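Side-chain contact in CrtC domain-containing protein (PDB 7A0Q), which probably hydrates the bean phytoalexin kievitone, acting as a fungal kievitone hydratase with two lipocalin-like domains: residues A[220-225]-A[264-269]. Residues are numbered along the deposited sequence; the frame is centred on the assembly and turned at random.
Sequences TWFQLH and LEFTPI. With NAG (2-acetamido-2-deoxy-beta-D-glucopyranose), chain C.
Phe-222 and Phe-266 meet rim to rim: CE2 of Phe-222 lies 3.9 Å from CE1 of Phe-266, each near the plane of the other ring, and with the planes turned about 55° apart the two rings do not stack on each other. CG of Phe-266, anti to its own backbone N (chi1 165°), brings the CE1/CD1 edge against CE2 of Phe-222. The second apolar touch comes from Thr-220, whose CG2 stands 4.2 Å from CE1 of Phe-266. Thr-220 OG1 lies 3.9 Å from Phe-266 CZ, approaching the ring obliquely.

The polar contact is with the sugar. Thr-220 OG1 donates a 2.8 Å hydrogen bond to the acetamido oxygen O7 of NAG, with chi1 of -60° leaving CG2 for the phenyl ring. The acetamido methyl C8 comes within 4.1 Å of Phe-266 CE2, so the N-glycan rests against both residues; Tyr-343 OH is also hydrogen-bonded to the glycan.

No backbone bond joins the segments, which lie on non-adjacent strands of the closed eight-stranded, lipocalin-like barrel. Inside it, Leu-289 of strand 282-291 touches both phenylalanines, while Val-339 of strand 331-343 packs on Thr-220 and Phe-222, and Ile-237 of strand 232-240 on Phe-266.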
# COMPACT_ATOMS: atom_id res chain seq x y z
N THR A 220 0.37 -2.42 -12.03
CA THR A 220 0.50 -1.16 -11.32
C THR A 220 -0.69 -1.03 -10.39
O THR A 220 -1.83 -1.29 -10.80
CB THR A 220 0.57 0.03 -12.28
OG1 THR A 220 1.70 -0.13 -13.14
CG2 THR A 220 0.72 1.35 -11.50
N TRP A 221 -0.43 -0.63 -9.14
CA TRP A 221 -1.46 -0.34 -8.15
C TRP A 221 -1.31 1.09 -7.67
O TRP A 221 -0.19 1.52 -7.34
CB TRP A 221 -1.37 -1.32 -6.97
CG TRP A 221 -2.37 -1.09 -5.85
CD1 TRP A 221 -3.73 -1.28 -5.91
CD2 TRP A 221 -2.08 -0.66 -4.51
NE1 TRP A 221 -4.30 -0.99 -4.69
CE2 TRP A 221 -3.32 -0.61 -3.81
CE3 TRP A 221 -0.91 -0.32 -3.83
CZ2 TRP A 221 -3.41 -0.23 -2.47
CZ3 TRP A 221 -1.00 0.05 -2.48
CH2 TRP A 221 -2.24 0.11 -1.83
N PHE A 222 -2.42 1.81 -7.60
CA PHE A 222 -2.45 3.16 -7.05
C PHE A 222 -3.26 3.19 -5.77
O PHE A 222 -4.36 2.63 -5.69
CB PHE A 222 -3.07 4.15 -8.03
CG PHE A 222 -2.23 4.43 -9.24
CD1 PHE A 222 -1.23 5.39 -9.19
CD2 PHE A 222 -2.45 3.74 -10.42
CE1 PHE A 222 -0.44 5.66 -10.30
CE2 PHE A 222 -1.67 4.00 -11.55
CZ PHE A 222 -0.67 4.96 -11.49
N GLN A 223 -2.73 3.92 -4.79
CA GLN A 223 -3.39 4.20 -3.52
C GLN A 223 -3.49 5.71 -3.42
O GLN A 223 -2.47 6.39 -3.28
CB GLN A 223 -2.56 3.63 -2.37
CG GLN A 223 -3.11 3.97 -1.00
CD GLN A 223 -2.04 4.09 0.07
OE1 GLN A 223 -2.01 5.07 0.81
NE2 GLN A 223 -1.15 3.09 0.16
N LEU A 224 -4.70 6.27 -3.51
CA LEU A 224 -4.86 7.71 -3.64
C LEU A 224 -5.68 8.32 -2.51
O LEU A 224 -6.72 7.78 -2.11
CB LEU A 224 -5.50 8.08 -4.99
CG LEU A 224 -4.83 7.47 -6.22
CD1 LEU A 224 -5.59 7.88 -7.49
CD2 LEU A 224 -3.33 7.84 -6.31
N HIS A 225 -5.24 9.49 -2.05
CA HIS A 225 -5.93 10.31 -1.06
C HIS A 225 -6.23 11.68 -1.65
O HIS A 225 -5.39 12.26 -2.34
CB HIS A 225 -5.09 10.49 0.21
CG HIS A 225 -4.65 9.21 0.83
ND1 HIS A 225 -5.28 8.64 1.91
CD2 HIS A 225 -3.67 8.34 0.47
CE1 HIS A 225 -4.70 7.50 2.22
NE2 HIS A 225 -3.72 7.28 1.35
N LEU A 264 -11.36 2.10 -15.46
CA LEU A 264 -10.49 3.24 -15.71
C LEU A 264 -9.64 3.01 -16.95
O LEU A 264 -9.45 1.88 -17.41
CB LEU A 264 -9.59 3.56 -14.50
CG LEU A 264 -8.54 2.53 -14.06
CD1 LEU A 264 -7.26 2.58 -14.89
CD2 LEU A 264 -8.21 2.71 -12.58
N GLU A 265 -9.13 4.10 -17.50
CA GLU A 265 -8.13 4.08 -18.56
C GLU A 265 -6.79 4.49 -17.98
O GLU A 265 -6.71 5.50 -17.26
CB GLU A 265 -8.53 5.01 -19.71
CG GLU A 265 -9.84 4.63 -20.37
CD GLU A 265 -10.25 5.60 -21.46
OE1 GLU A 265 -9.43 6.48 -21.82
OE2 GLU A 265 -11.39 5.49 -21.95
N PHE A 266 -5.75 3.73 -18.29
CA PHE A 266 -4.43 3.86 -17.68
C PHE A 266 -3.42 4.24 -18.75
O PHE A 266 -3.34 3.56 -19.78
CB PHE A 266 -4.04 2.54 -17.00
CG PHE A 266 -2.58 2.42 -16.64
CD1 PHE A 266 -2.09 2.96 -15.46
CD2 PHE A 266 -1.72 1.67 -17.44
CE1 PHE A 266 -0.76 2.81 -15.11
CE2 PHE A 266 -0.38 1.52 -17.10
CZ PHE A 266 0.10 2.08 -15.93
N THR A 267 -2.66 5.30 -18.52
CA THR A 267 -1.62 5.72 -19.46
C THR A 267 -0.31 5.92 -18.71
O THR A 267 -0.18 6.89 -17.94
CB THR A 267 -2.00 7.01 -20.18
OG1 THR A 267 -3.21 6.80 -20.91
CG2 THR A 267 -0.89 7.41 -21.17
N PRO A 268 0.67 5.03 -18.87
CA PRO A 268 1.99 5.29 -18.29
C PRO A 268 2.78 6.23 -19.19
O PRO A 268 2.76 6.11 -20.42
CB PRO A 268 2.62 3.90 -18.24
CG PRO A 268 2.02 3.20 -19.44
CD PRO A 268 0.63 3.77 -19.63
N ILE A 269 3.48 7.18 -18.57
CA ILE A 269 4.18 8.23 -19.30
C ILE A 269 5.66 8.11 -19.01
O ILE A 269 6.08 8.05 -17.84
CB ILE A 269 3.65 9.62 -18.91
CG1 ILE A 269 2.16 9.73 -19.28
CG2 ILE A 269 4.43 10.72 -19.63
CD1 ILE A 269 1.45 10.88 -18.65
C1 NAG C . 3.30 -4.72 -17.51
C2 NAG C . 2.82 -3.28 -17.63
C3 NAG C . 2.79 -2.85 -19.10
C4 NAG C . 4.10 -3.14 -19.81
C5 NAG C . 4.58 -4.57 -19.55
C6 NAG C . 6.00 -4.79 -20.01
C7 NAG C . 1.24 -2.32 -16.00
C8 NAG C . -0.19 -2.24 -15.59
N2 NAG C . 1.50 -3.12 -17.05
O3 NAG C . 2.50 -1.46 -19.15
O4 NAG C . 3.88 -3.04 -21.21
O5 NAG C . 4.58 -4.85 -18.14
O6 NAG C . 6.89 -3.88 -19.37
O7 NAG C . 2.13 -1.72 -15.41